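Local structure of xyloglucan-specific endo-beta-1,4-glucanase GH12 (Aspergillus niveus, 4NPR) at residues Pro95-Ser100 with Ser211-Leu216; Asp124-Thr129 with Asp218-Thr223; His135-Met140 with Gln180-Val185; Gly156-Thr161 with Asn170-Pro175; Ala165-Asn170 with Phe184-Thr189. The protein probably hydrolyses internal beta-1,4-glucosidic linkages of xyloglucan with retention of the anomeric configuration, as a member of glycoside hydrolase family 12. All coordinates share one frame; numbering follows the deposited sequence.

Contact 1. Residues Pro95-Ser100 with Ser211-Leu216; sequences PKKLSS and SSDLYL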
# COMPACT_ATOMS: atom_id res chain seq x y z
N PRO A 95 -13.56 1.31 12.27
CA PRO A 95 -14.04 0.58 11.10
C PRO A 95 -15.46 0.95 10.67
O PRO A 95 -16.25 1.34 11.50
CB PRO A 95 -13.94 -0.88 11.54
CG PRO A 95 -12.76 -0.86 12.49
CD PRO A 95 -12.96 0.39 13.27
N LYS A 96 -15.74 0.84 9.38
CA LYS A 96 -17.02 1.22 8.80
C LYS A 96 -17.40 0.27 7.70
O LYS A 96 -16.57 -0.10 6.88
CB LYS A 96 -16.94 2.60 8.16
CG LYS A 96 -17.32 3.78 9.03
CD LYS A 96 -18.04 4.84 8.21
CE LYS A 96 -18.38 6.04 9.06
NZ LYS A 96 -17.17 6.87 9.21
N LYS A 97 -18.68 -0.09 7.64
CA LYS A 97 -19.18 -0.83 6.51
C LYS A 97 -19.05 0.01 5.27
O LYS A 97 -19.30 1.20 5.30
CB LYS A 97 -20.66 -1.17 6.70
CG LYS A 97 -20.91 -2.25 7.73
CD LYS A 97 -22.38 -2.40 8.01
CE LYS A 97 -22.55 -3.44 9.11
NZ LYS A 97 -23.98 -3.62 9.44
N LEU A 98 -18.76 -0.64 4.15
CA LEU A 98 -18.63 0.07 2.90
C LEU A 98 -19.86 0.83 2.48
O LEU A 98 -19.74 1.86 1.82
CB LEU A 98 -18.27 -0.89 1.79
CG LEU A 98 -16.94 -1.53 2.05
CD1 LEU A 98 -16.71 -2.60 0.99
CD2 LEU A 98 -15.84 -0.45 2.06
N SER A 99 -21.02 0.35 2.85
CA SER A 99 -22.28 1.00 2.48
C SER A 99 -22.51 2.30 3.25
O SER A 99 -23.33 3.12 2.85
CB SER A 99 -23.47 0.03 2.68
OG SER A 99 -23.32 -0.71 3.90
N SER A 100 -21.79 2.49 4.35
CA SER A 100 -21.93 3.72 5.10
C SER A 100 -20.76 4.68 4.90
O SER A 100 -20.66 5.69 5.60
CB SER A 100 -22.09 3.39 6.57
OG SER A 100 -20.88 2.88 7.05
N SER A 211 -19.23 -7.52 -1.69
CA SER A 211 -20.35 -7.14 -0.85
C SER A 211 -20.09 -5.77 -0.17
O SER A 211 -18.98 -5.51 0.32
CB SER A 211 -20.63 -8.24 0.19
OG SER A 211 -21.61 -7.80 1.12
N SER A 212 -21.08 -4.89 -0.14
CA SER A 212 -20.91 -3.64 0.59
C SER A 212 -21.22 -3.78 2.09
O SER A 212 -20.99 -2.84 2.85
CB SER A 212 -21.71 -2.49 -0.04
OG SER A 212 -23.07 -2.80 -0.10
N ASP A 213 -21.69 -4.95 2.52
CA ASP A 213 -21.91 -5.16 3.95
C ASP A 213 -20.57 -5.37 4.70
O ASP A 213 -20.54 -5.40 5.94
CB ASP A 213 -22.88 -6.34 4.17
CG ASP A 213 -23.67 -6.24 5.49
OD1 ASP A 213 -23.84 -5.12 6.02
OD2 ASP A 213 -24.14 -7.29 6.01
N LEU A 214 -19.48 -5.52 3.98
CA LEU A 214 -18.18 -5.71 4.60
C LEU A 214 -17.71 -4.43 5.25
O LEU A 214 -18.17 -3.35 4.86
CB LEU A 214 -17.15 -6.20 3.58
CG LEU A 214 -17.46 -7.57 2.92
CD1 LEU A 214 -16.56 -7.81 1.71
CD2 LEU A 214 -17.35 -8.75 3.89
N TYR A 215 -16.82 -4.56 6.22
CA TYR A 215 -16.16 -3.45 6.94
C TYR A 215 -14.80 -3.09 6.36
O TYR A 215 -13.97 -3.95 6.22
CB TYR A 215 -15.91 -3.81 8.41
CG TYR A 215 -17.17 -3.91 9.24
CD1 TYR A 215 -17.86 -5.12 9.36
CD2 TYR A 215 -17.69 -2.79 9.89
CE1 TYR A 215 -19.04 -5.20 10.10
CE2 TYR A 215 -18.87 -2.85 10.64
CZ TYR A 215 -19.54 -4.05 10.74
OH TYR A 215 -20.69 -4.10 11.49
N LEU A 216 -14.56 -1.82 6.07
CA LEU A 216 -13.18 -1.31 5.82
C LEU A 216 -12.46 -1.26 7.14
O LEU A 216 -12.92 -0.54 7.98
CB LEU A 216 -13.23 0.11 5.20
CG LEU A 216 -11.94 0.89 4.87
CD1 LEU A 216 -10.90 0.05 4.14
CD2 LEU A 216 -12.30 2.09 4.00
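Lys96 O is gripped by two residues of the facing strand: the backbone N of Leu216 donates to it at 2.8 Å, and the CA hydrogen of Tyr215 adds a softer contact. The return bond, Lys96 N to Leu216 O, is weak at 3.4 Å. Further along, Leu98 N donates to Leu214 O at 2.9 Å, and Lys97 CA also leans on that oxygen. Residues 98-100 then coil into a 3-10 segment, where Ser99 N and Ser99 OG each make a weak bond to Ser212 O. The coil is pinned at its start by Lys97 O, which accepts from both Ser100 N and Ser100 OG. These are the paired ends of strands 87-97 and 215-226, antiparallel neighbours in the larger sheet of the family 12 beta jelly roll. Ser211 OG accepts from Asp213 N in an ST turn just ahead of strand 215-226. On the outer side, the Lys97 chain runs extended alongside Tyr215. With chi1 at -72°, Lys97 CG lies over one face of the phenol ring, 3.8 Å from its centroid, in a CH-pi contact. The same chain carries CE on to the phenol oxygen, with Lys97 CE to Tyr215 OH 3.1 Å. Lys97 NZ finishes 3.7 Å from Asp213 OD1, a long salt bridge at the protein surface. Leu98 points the other way, crossing Leu216 at about a right angle with Leu98 CD2 4.1 Å from Leu216 CB, and it also touches Phe201 of helix 198-207 and Leu127 of strand 117-128.

Contact 2. Residues Asp124-Thr129 with Asp218-Thr223; sequences DMFLST and DVQAGT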
# COMPACT_ATOMS: atom_id res chain seq x y z
N ASP A 124 -2.69 -0.31 0.45
CA ASP A 124 -3.16 -1.59 0.90
C ASP A 124 -4.36 -1.40 1.85
O ASP A 124 -4.20 -0.92 2.96
CB ASP A 124 -2.03 -2.28 1.61
CG ASP A 124 -2.03 -3.76 1.40
OD1 ASP A 124 -2.89 -4.25 0.63
OD2 ASP A 124 -1.15 -4.44 1.98
N MET A 125 -5.55 -1.76 1.40
CA MET A 125 -6.77 -1.62 2.17
C MET A 125 -7.44 -2.97 2.39
O MET A 125 -7.58 -3.77 1.47
CB MET A 125 -7.73 -0.72 1.44
CG MET A 125 -7.17 0.66 1.16
SD MET A 125 -8.39 1.57 0.20
CE MET A 125 -7.94 1.03 -1.44
N PHE A 126 -7.89 -3.20 3.61
CA PHE A 126 -8.30 -4.50 4.06
C PHE A 126 -9.75 -4.48 4.50
O PHE A 126 -10.20 -3.53 5.15
CB PHE A 126 -7.41 -4.87 5.22
CG PHE A 126 -6.02 -5.22 4.82
CD1 PHE A 126 -5.74 -6.47 4.31
CD2 PHE A 126 -5.00 -4.27 4.92
CE1 PHE A 126 -4.45 -6.80 3.92
CE2 PHE A 126 -3.71 -4.59 4.56
CZ PHE A 126 -3.43 -5.86 4.05
N LEU A 127 -10.50 -5.53 4.11
CA LEU A 127 -11.87 -5.71 4.53
C LEU A 127 -12.04 -6.87 5.49
O LEU A 127 -11.21 -7.80 5.52
CB LEU A 127 -12.74 -5.98 3.35
CG LEU A 127 -12.64 -4.86 2.34
CD1 LEU A 127 -13.53 -5.19 1.15
CD2 LEU A 127 -13.08 -3.59 3.02
N SER A 128 -13.12 -6.81 6.28
CA SER A 128 -13.49 -7.91 7.16
C SER A 128 -14.98 -7.96 7.37
O SER A 128 -15.68 -6.96 7.13
CB SER A 128 -12.76 -7.84 8.48
OG SER A 128 -12.86 -9.10 9.10
N THR A 129 -15.46 -9.13 7.81
CA THR A 129 -16.89 -9.34 8.04
C THR A 129 -17.36 -8.73 9.37
O THR A 129 -18.56 -8.45 9.54
CB THR A 129 -17.29 -10.85 8.00
OG1 THR A 129 -16.65 -11.59 9.07
CG2 THR A 129 -16.91 -11.48 6.67
N ASP A 218 -8.55 -1.39 7.60
CA ASP A 218 -7.16 -0.90 7.56
C ASP A 218 -6.98 -0.14 6.22
O ASP A 218 -7.42 -0.62 5.19
CB ASP A 218 -6.14 -2.08 7.67
CG ASP A 218 -5.74 -2.42 9.16
OD1 ASP A 218 -4.93 -1.67 9.79
OD2 ASP A 218 -6.20 -3.48 9.69
N VAL A 219 -6.38 1.06 6.26
CA VAL A 219 -5.95 1.79 5.07
C VAL A 219 -4.50 2.25 5.22
O VAL A 219 -4.18 3.19 5.95
CB VAL A 219 -6.84 3.01 4.81
CG1 VAL A 219 -6.41 3.73 3.54
CG2 VAL A 219 -8.27 2.57 4.72
N GLN A 220 -3.62 1.60 4.46
CA GLN A 220 -2.19 1.72 4.61
C GLN A 220 -1.55 2.12 3.28
O GLN A 220 -1.96 1.61 2.25
CB GLN A 220 -1.63 0.38 5.01
CG GLN A 220 -2.29 -0.21 6.23
CD GLN A 220 -1.59 -1.47 6.66
OE1 GLN A 220 -1.80 -2.54 6.09
NE2 GLN A 220 -0.71 -1.35 7.63
N ALA A 221 -0.58 3.02 3.29
CA ALA A 221 0.12 3.40 2.05
C ALA A 221 1.66 3.39 2.26
O ALA A 221 2.16 3.99 3.22
CB ALA A 221 -0.37 4.75 1.54
N GLY A 222 2.38 2.66 1.39
CA GLY A 222 3.82 2.54 1.46
C GLY A 222 4.45 1.90 0.23
O GLY A 222 3.93 2.02 -0.90
N THR A 223 5.57 1.23 0.43
CA THR A 223 6.25 0.58 -0.66
C THR A 223 6.65 -0.85 -0.29
O THR A 223 7.01 -1.10 0.86
CB THR A 223 7.51 1.39 -1.09
OG1 THR A 223 8.23 0.69 -2.13
CG2 THR A 223 8.39 1.60 0.07
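Phe126 and Gln220 stand on the same face of the sheet, and with CG of each beside its backbone N (chi1 -73° and -54°) the amide swings over to the ring edge, bringing Gln220 OE1 3.2 Å from Phe126 CE2. Strands 117-128 and 215-226 are adjacent antiparallel members of the larger jelly-roll sheet, and this face is consistent with the concave one that holds the substrate cleft in family 12 enzymes. Ring and amide planes stand 58° apart. Asp218, across from Phe126 on that face, sets its CB 3.7 Å from Phe126 CD2, its carboxylate perpendicular to the ring. His135 stacks on Phe126 and also makes a weak hydrogen bond to Asp218 OD2. On the reverse face Met125 and Val219 run side by side, with Met125 CG 4.0 Å from Val219 CG1, before the bent methionine chain leads off to touch Phe201 of helix 198-207. The backbones are tied most closely at Asp124 N to Gln220 O, 2.7 Å, and Gln220 N returns a bond to Asp124 O. Asp218 O takes Phe126 N at 3.1 Å and, from the residue before it, the CA hydrogen of Met125, CA to O 3.2 Å.

Contact 3. Residues His135-Met140 with Gln180-Val185; sequences HNYEIM and QVYSFV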
# COMPACT_ATOMS: atom_id res chain seq x y z
N HIS A 135 -8.86 -10.44 8.20
CA HIS A 135 -8.98 -9.92 6.84
C HIS A 135 -9.38 -11.00 5.86
O HIS A 135 -8.67 -11.97 5.67
CB HIS A 135 -7.68 -9.26 6.37
CG HIS A 135 -7.17 -8.20 7.29
ND1 HIS A 135 -5.83 -7.89 7.39
CD2 HIS A 135 -7.81 -7.40 8.18
CE1 HIS A 135 -5.67 -6.94 8.30
NE2 HIS A 135 -6.86 -6.64 8.80
N ASN A 136 -10.52 -10.82 5.22
CA ASN A 136 -10.92 -11.74 4.15
C ASN A 136 -10.64 -11.17 2.74
O ASN A 136 -10.46 -11.93 1.80
CB ASN A 136 -12.40 -12.16 4.32
CG ASN A 136 -13.39 -11.04 4.01
OD1 ASN A 136 -14.46 -11.28 3.42
ND2 ASN A 136 -13.07 -9.83 4.42
N TYR A 137 -10.60 -9.84 2.62
CA TYR A 137 -10.22 -9.18 1.39
C TYR A 137 -9.07 -8.23 1.52
O TYR A 137 -8.83 -7.60 2.54
CB TYR A 137 -11.39 -8.42 0.81
CG TYR A 137 -12.41 -9.29 0.20
CD1 TYR A 137 -12.23 -9.80 -1.07
CD2 TYR A 137 -13.56 -9.63 0.89
CE1 TYR A 137 -13.18 -10.63 -1.66
CE2 TYR A 137 -14.54 -10.44 0.32
CZ TYR A 137 -14.34 -10.94 -0.96
OH TYR A 137 -15.29 -11.77 -1.52
N GLU A 138 -8.35 -8.12 0.43
CA GLU A 138 -7.34 -7.12 0.36
C GLU A 138 -7.45 -6.44 -0.98
O GLU A 138 -7.56 -7.11 -2.01
CB GLU A 138 -5.94 -7.73 0.55
CG GLU A 138 -4.82 -6.69 0.50
CD GLU A 138 -3.43 -7.31 0.59
OE1 GLU A 138 -3.27 -8.56 0.63
OE2 GLU A 138 -2.46 -6.53 0.60
N ILE A 139 -7.39 -5.11 -0.95
CA ILE A 139 -7.37 -4.30 -2.15
C ILE A 139 -6.11 -3.44 -2.21
O ILE A 139 -5.81 -2.65 -1.31
CB ILE A 139 -8.60 -3.42 -2.20
CG1 ILE A 139 -9.84 -4.28 -2.40
CG2 ILE A 139 -8.51 -2.44 -3.35
CD1 ILE A 139 -10.43 -4.79 -1.12
N MET A 140 -5.36 -3.59 -3.28
CA MET A 140 -4.16 -2.82 -3.44
C MET A 140 -4.33 -1.89 -4.62
O MET A 140 -4.97 -2.22 -5.62
CB MET A 140 -2.94 -3.70 -3.68
CG MET A 140 -2.80 -4.90 -2.76
SD MET A 140 -1.06 -5.46 -2.67
CE MET A 140 -0.18 -4.18 -1.76
N GLN A 180 -8.50 -13.13 -0.23
CA GLN A 180 -8.45 -12.86 -1.67
C GLN A 180 -7.91 -11.41 -1.92
O GLN A 180 -8.31 -10.47 -1.25
CB GLN A 180 -9.84 -13.05 -2.28
CG GLN A 180 -10.54 -14.38 -1.92
CD GLN A 180 -9.77 -15.61 -2.37
OE1 GLN A 180 -9.26 -15.68 -3.51
NE2 GLN A 180 -9.67 -16.61 -1.47
N VAL A 181 -6.99 -11.25 -2.87
CA VAL A 181 -6.36 -9.95 -3.10
C VAL A 181 -6.70 -9.49 -4.49
O VAL A 181 -6.35 -10.17 -5.44
CB VAL A 181 -4.81 -10.01 -2.94
CG1 VAL A 181 -4.17 -8.65 -3.18
CG2 VAL A 181 -4.43 -10.53 -1.55
N TYR A 182 -7.40 -8.36 -4.57
CA TYR A 182 -7.55 -7.58 -5.79
C TYR A 182 -6.47 -6.53 -5.84
O TYR A 182 -6.30 -5.79 -4.88
CB TYR A 182 -8.86 -6.85 -5.79
CG TYR A 182 -10.08 -7.73 -6.03
CD1 TYR A 182 -10.37 -8.22 -7.32
CD2 TYR A 182 -10.94 -8.05 -5.00
CE1 TYR A 182 -11.46 -9.05 -7.55
CE2 TYR A 182 -12.06 -8.85 -5.23
CZ TYR A 182 -12.30 -9.35 -6.49
OH TYR A 182 -13.38 -10.15 -6.68
N SER A 183 -5.73 -6.46 -6.96
CA SER A 183 -4.67 -5.48 -7.16
C SER A 183 -4.87 -4.65 -8.41
O SER A 183 -4.92 -5.18 -9.51
CB SER A 183 -3.31 -6.17 -7.24
OG SER A 183 -2.94 -6.68 -5.98
N PHE A 184 -4.98 -3.33 -8.21
CA PHE A 184 -5.14 -2.39 -9.29
C PHE A 184 -3.74 -1.88 -9.56
O PHE A 184 -3.12 -1.29 -8.69
CB PHE A 184 -6.04 -1.22 -8.89
CG PHE A 184 -7.47 -1.62 -8.65
CD1 PHE A 184 -7.85 -2.23 -7.49
CD2 PHE A 184 -8.44 -1.34 -9.60
CE1 PHE A 184 -9.16 -2.59 -7.28
CE2 PHE A 184 -9.76 -1.69 -9.40
CZ PHE A 184 -10.11 -2.32 -8.24
N VAL A 185 -3.23 -2.13 -10.74
CA VAL A 185 -1.88 -1.76 -11.06
C VAL A 185 -1.92 -0.74 -12.18
O VAL A 185 -2.36 -1.05 -13.32
CB VAL A 185 -1.07 -2.97 -11.53
CG1 VAL A 185 0.34 -2.51 -11.92
CG2 VAL A 185 -1.04 -4.06 -10.44
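Five backbone hydrogen bonds join Asn136-Met140 to Gln180-Phe184, donors coming from each strand in turn. Gln180 N donates to Asn136 O, Glu138 N to Gln180 O, Tyr182 N to Glu138 O, Met140 N to Tyr182 O, and Phe184 N to Met140 O; the last is the shortest, 2.8 Å. Softer CA-H contacts share the acceptors, as where Ile139 CA comes 3.3 Å from Tyr182 O. Strands 137-146 and 179-186 run the same way, 12° apart, making the one parallel pairing in the otherwise antiparallel larger sheet of the jelly roll. At the start of this pairing, on the opposite edge, Asn136 and Tyr137 both face Leu127, a classic beta bulge against strand 117-128. Apolar contacts line the face toward helix 198-207. Tyr137 and Tyr182 lie alongside each other, CE1 of the first 4.1 Å from CE2 of the second, while Ile139 CG2 meets Phe184 CE1 at 4.0 Å. Leu204 of the helix touches Ile139, Tyr182 and Phe184. The other face mixes polar and apolar groups. Glu138 is extended, with CG anti to the backbone N (chi1 -179°), and runs beside Val181 until its OE1 reaches Val181 CG2. Met140 crosses Val181 with its CG 4.0 Å from Val181 CG1, and the same CG lies 3.7 Å from Ser183 OG.

Contact 4. Residues Gly156-Thr161 with Asn170-Pro175; sequences GSPIAT and NLYLGP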
# COMPACT_ATOMS: atom_id res chain seq x y z
N GLY A 156 -1.56 -14.75 -13.52
CA GLY A 156 -0.55 -13.80 -14.00
C GLY A 156 -1.05 -12.68 -14.94
O GLY A 156 -0.30 -11.77 -15.24
N SER A 157 -2.31 -12.74 -15.40
CA SER A 157 -2.85 -11.79 -16.38
C SER A 157 -3.95 -11.00 -15.76
O SER A 157 -4.58 -11.48 -14.84
CB SER A 157 -3.51 -12.53 -17.54
OG SER A 157 -2.55 -13.08 -18.38
N PRO A 158 -4.25 -9.83 -16.31
CA PRO A 158 -5.41 -9.07 -15.83
C PRO A 158 -6.72 -9.83 -15.97
O PRO A 158 -6.89 -10.56 -16.92
CB PRO A 158 -5.46 -7.86 -16.75
CG PRO A 158 -4.09 -7.71 -17.36
CD PRO A 158 -3.41 -9.06 -17.25
N ILE A 159 -7.64 -9.67 -15.01
CA ILE A 159 -9.07 -10.00 -15.25
C ILE A 159 -9.82 -8.84 -15.90
O ILE A 159 -10.89 -9.02 -16.44
CB ILE A 159 -9.82 -10.46 -13.98
CG1 ILE A 159 -9.69 -9.44 -12.84
CG2 ILE A 159 -9.25 -11.79 -13.51
CD1 ILE A 159 -10.52 -9.78 -11.61
N ALA A 160 -9.25 -7.64 -15.90
CA ALA A 160 -9.93 -6.48 -16.44
C ALA A 160 -8.98 -5.31 -16.47
O ALA A 160 -7.97 -5.30 -15.80
CB ALA A 160 -11.16 -6.15 -15.59
N THR A 161 -9.34 -4.29 -17.22
CA THR A 161 -8.52 -3.10 -17.36
C THR A 161 -9.35 -1.83 -17.14
O THR A 161 -9.36 -0.95 -17.97
CB THR A 161 -7.85 -3.11 -18.76
OG1 THR A 161 -8.86 -3.20 -19.78
CG2 THR A 161 -6.86 -4.32 -18.91
N ASN A 170 -4.51 -2.06 -14.84
CA ASN A 170 -4.64 -3.49 -15.01
C ASN A 170 -5.12 -4.06 -13.66
O ASN A 170 -4.50 -3.81 -12.64
CB ASN A 170 -3.33 -4.13 -15.33
CG ASN A 170 -2.84 -3.80 -16.72
OD1 ASN A 170 -3.58 -3.59 -17.65
ND2 ASN A 170 -1.53 -3.78 -16.85
N LEU A 171 -6.16 -4.87 -13.67
CA LEU A 171 -6.69 -5.46 -12.44
C LEU A 171 -6.36 -6.95 -12.33
O LEU A 171 -6.66 -7.70 -13.22
CB LEU A 171 -8.21 -5.28 -12.36
CG LEU A 171 -8.85 -5.94 -11.11
CD1 LEU A 171 -8.19 -5.39 -9.85
CD2 LEU A 171 -10.36 -5.75 -11.02
N TYR A 172 -5.84 -7.34 -11.17
CA TYR A 172 -5.45 -8.69 -10.87
C TYR A 172 -6.21 -9.23 -9.68
O TYR A 172 -6.56 -8.50 -8.76
CB TYR A 172 -3.97 -8.70 -10.55
CG TYR A 172 -3.17 -8.22 -11.70
CD1 TYR A 172 -2.79 -9.09 -12.70
CD2 TYR A 172 -2.87 -6.89 -11.84
CE1 TYR A 172 -2.10 -8.67 -13.81
CE2 TYR A 172 -2.19 -6.43 -12.94
CZ TYR A 172 -1.79 -7.31 -13.93
OH TYR A 172 -1.10 -6.83 -15.08
N LEU A 173 -6.41 -10.54 -9.67
CA LEU A 173 -7.00 -11.21 -8.54
C LEU A 173 -6.32 -12.54 -8.22
O LEU A 173 -6.05 -13.36 -9.10
CB LEU A 173 -8.46 -11.47 -8.85
CG LEU A 173 -9.29 -12.37 -7.90
CD1 LEU A 173 -9.34 -11.74 -6.52
CD2 LEU A 173 -10.67 -12.54 -8.51
N GLY A 174 -6.09 -12.78 -6.95
CA GLY A 174 -5.51 -14.05 -6.51
C GLY A 174 -5.55 -14.16 -5.01
O GLY A 174 -5.71 -13.16 -4.32
N PRO A 175 -5.42 -15.36 -4.49
CA PRO A 175 -5.34 -15.52 -3.05
C PRO A 175 -3.92 -15.36 -2.50
O PRO A 175 -2.95 -15.63 -3.21
CB PRO A 175 -5.78 -16.98 -2.86
CG PRO A 175 -5.22 -17.67 -4.10
CD PRO A 175 -5.45 -16.66 -5.20
O HOH W 1 -5.29 -11.63 -12.15
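Ile159 N donates to Leu171 O at 2.8 Å, and Ala160 O accepts Leu171 N at the same length, so both backbone polar atoms of Leu171 are held by two successive loop residues. Pro158 CA closes on that Leu171 oxygen too, 3.2 Å from it. The side chains divide between two sides of the strand. On one, the Pro158 ring lies beside Tyr172, its CD 3.7 Å from Tyr172 CE1, and the edge of the phenol reaches Gly156 O. On the other, Ile159 crosses the leucines: CG1 rests 4.0 Å from Leu171 CG and CD1 lies 3.8 Å from Leu173 CB. The unusual chi1 of Ile159, 54°, sets CG1 between its own backbone N and carbonyl carbon and carries CD1 along the strand to Leu173. Farther along, a water bridges the two chains, donating to Ser157 O and accepting from Leu173 N. Thr161 CG2 packs on Asn170 OD1, whose hydrogen-bond donor is Gln187 NE2. The segment 156-161 is an irregular loop laid along the outer edge of strand 167-176; the other edge of that strand pairs with strand 179-186, and Tyr203 of helix 198-207 touches both Ala160 and Leu171.

Contact 5. Residues Ala165-Asn170 with Phe184-Thr189; sequences AGIKFN and FVAQST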
# COMPACT_ATOMS: atom_id res chain seq x y z
N ALA A 165 -10.85 6.40 -10.63
CA ALA A 165 -10.30 7.65 -10.10
C ALA A 165 -9.36 8.34 -11.10
O ALA A 165 -8.32 8.89 -10.73
CB ALA A 165 -9.65 7.42 -8.73
N GLY A 166 -9.78 8.30 -12.37
CA GLY A 166 -9.11 8.96 -13.50
C GLY A 166 -7.89 8.25 -14.10
O GLY A 166 -7.28 8.78 -14.99
N ILE A 167 -7.55 7.05 -13.60
CA ILE A 167 -6.31 6.34 -13.98
C ILE A 167 -6.70 4.99 -14.54
O ILE A 167 -7.55 4.32 -13.97
CB ILE A 167 -5.44 6.05 -12.72
CG1 ILE A 167 -4.91 7.33 -12.09
CG2 ILE A 167 -4.28 5.10 -13.04
CD1 ILE A 167 -4.26 7.10 -10.75
N LYS A 168 -6.06 4.58 -15.63
CA LYS A 168 -6.26 3.25 -16.22
C LYS A 168 -5.42 2.21 -15.49
O LYS A 168 -4.23 2.39 -15.26
CB LYS A 168 -5.91 3.26 -17.69
CG LYS A 168 -6.69 2.24 -18.55
CD LYS A 168 -7.08 2.87 -19.91
CE LYS A 168 -7.11 1.86 -21.08
NZ LYS A 168 -7.92 0.65 -20.79
N PHE A 169 -6.08 1.14 -15.08
CA PHE A 169 -5.51 0.08 -14.28
C PHE A 169 -5.55 -1.25 -15.01
O PHE A 169 -6.51 -1.53 -15.72
CB PHE A 169 -6.31 -0.03 -12.99
CG PHE A 169 -6.00 1.05 -11.99
CD1 PHE A 169 -4.82 1.01 -11.27
CD2 PHE A 169 -6.84 2.08 -11.80
CE1 PHE A 169 -4.50 2.01 -10.37
CE2 PHE A 169 -6.53 3.07 -10.91
CZ PHE A 169 -5.37 3.03 -10.18
N ASN A 170 -4.51 -2.06 -14.84
CA ASN A 170 -4.64 -3.49 -15.01
C ASN A 170 -5.12 -4.06 -13.66
O ASN A 170 -4.50 -3.81 -12.64
CB ASN A 170 -3.33 -4.13 -15.33
CG ASN A 170 -2.84 -3.80 -16.72
OD1 ASN A 170 -3.58 -3.59 -17.65
ND2 ASN A 170 -1.53 -3.78 -16.85
N PHE A 184 -4.98 -3.33 -8.21
CA PHE A 184 -5.14 -2.39 -9.29
C PHE A 184 -3.74 -1.88 -9.56
O PHE A 184 -3.12 -1.29 -8.69
CB PHE A 184 -6.04 -1.22 -8.89
CG PHE A 184 -7.47 -1.62 -8.65
CD1 PHE A 184 -7.85 -2.23 -7.49
CD2 PHE A 184 -8.44 -1.34 -9.60
CE1 PHE A 184 -9.16 -2.59 -7.28
CE2 PHE A 184 -9.76 -1.69 -9.40
CZ PHE A 184 -10.11 -2.32 -8.24
N VAL A 185 -3.23 -2.13 -10.74
CA VAL A 185 -1.88 -1.76 -11.06
C VAL A 185 -1.92 -0.74 -12.18
O VAL A 185 -2.36 -1.05 -13.32
CB VAL A 185 -1.07 -2.97 -11.53
CG1 VAL A 185 0.34 -2.51 -11.92
CG2 VAL A 185 -1.04 -4.06 -10.44
N ALA A 186 -1.50 0.49 -11.87
CA ALA A 186 -1.62 1.57 -12.84
C ALA A 186 -0.73 1.29 -14.05
O ALA A 186 0.40 0.82 -13.90
CB ALA A 186 -1.26 2.89 -12.21
N GLN A 187 -1.27 1.52 -15.24
CA GLN A 187 -0.53 1.31 -16.49
C GLN A 187 0.67 2.26 -16.70
O GLN A 187 1.63 1.89 -17.36
CB GLN A 187 -1.50 1.40 -17.68
CG GLN A 187 -2.54 0.31 -17.62
CD GLN A 187 -3.40 0.15 -18.87
OE1 GLN A 187 -3.65 1.09 -19.65
NE2 GLN A 187 -3.91 -1.05 -19.02
N SER A 188 0.58 3.49 -16.18
CA SER A 188 1.73 4.40 -16.11
C SER A 188 2.11 4.61 -14.68
O SER A 188 1.26 4.76 -13.82
CB SER A 188 1.41 5.78 -16.70
OG SER A 188 0.98 5.67 -18.05
N THR A 189 3.41 4.64 -14.42
CA THR A 189 3.90 5.06 -13.14
C THR A 189 3.40 6.46 -12.83
O THR A 189 3.57 7.35 -13.63
CB THR A 189 5.40 5.13 -13.18
OG1 THR A 189 5.86 3.80 -13.46
CG2 THR A 189 5.96 5.72 -11.86
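Phe184 turns the edge of its ring toward the face of Phe169 in a T-shaped stack, the planes 86° apart and the centroids 5.7 Å from each other. Phe184 CB lies over the same face, 4.0 Å from the Phe169 centroid, as a CH-pi contact. Ile167 CG2 covers the opposite face, so the Phe169 ring is sandwiched between its own strand and the partner strand. Ala186 CB fills in beside both, 3.8 Å from Phe169 CE1 and as close to Ile167 CG2. Phe200 of helix 198-207 meets both phenylalanine rings and extends the aromatic cluster. The backbones belong to the beta hairpin of strands 167-176 and 179-186, at the end away from its turn, where the short strand segments are strongly twisted from antiparallel. Asn170 and Val185 exchange a pair of backbone bonds there, and Gln187 N donates to Lys168 O at 3.1 Å. Across the sheet from the aromatics the amides meet: Gln187 NE2 donates to Asn170 OD1 at 2.9 Å, with the planes of the two groups 68° apart. With CG beside the backbone N and the chain extended beyond it, the Gln187 amide is carried over Lys168 O to reach Asn170. The acceptor lies in the amide plane of Gln187, yet the donor stands above the carbonyl plane of Asn170, 48° out of it and not on a lone pair. That bond is therefore probably weaker than its length suggests, but it would still favour this rotation of the Gln187 amide, in which OE1 faces the Lys168 chain, 3.4 Å from Lys168 CG.

How the contacts relate
All five contacts reach the larger jelly-roll sheet; four join neighbouring strands, and contact 4 lays a loop against strand 167-176. Contacts 1 and 2 share strand 215-226, their centres about 13 Å apart, and Tyr215 N probably bonds to Ser128 O. Contact 3 begins on strand 137-146, next to strand 117-128 of contact 2; the centres are about 9 Å apart, with a probable bond from Ile139 N to Met125 O. Contact 5 reuses Phe184 and Val185 of contact 3 and shares Asn170 with contact 4. The cleft of family 12 enzymes runs over the concave face, consistent with the side bearing Phe126 and Glu138; contacts 1 and 4, centres about 23 Å apart, are surface contacts.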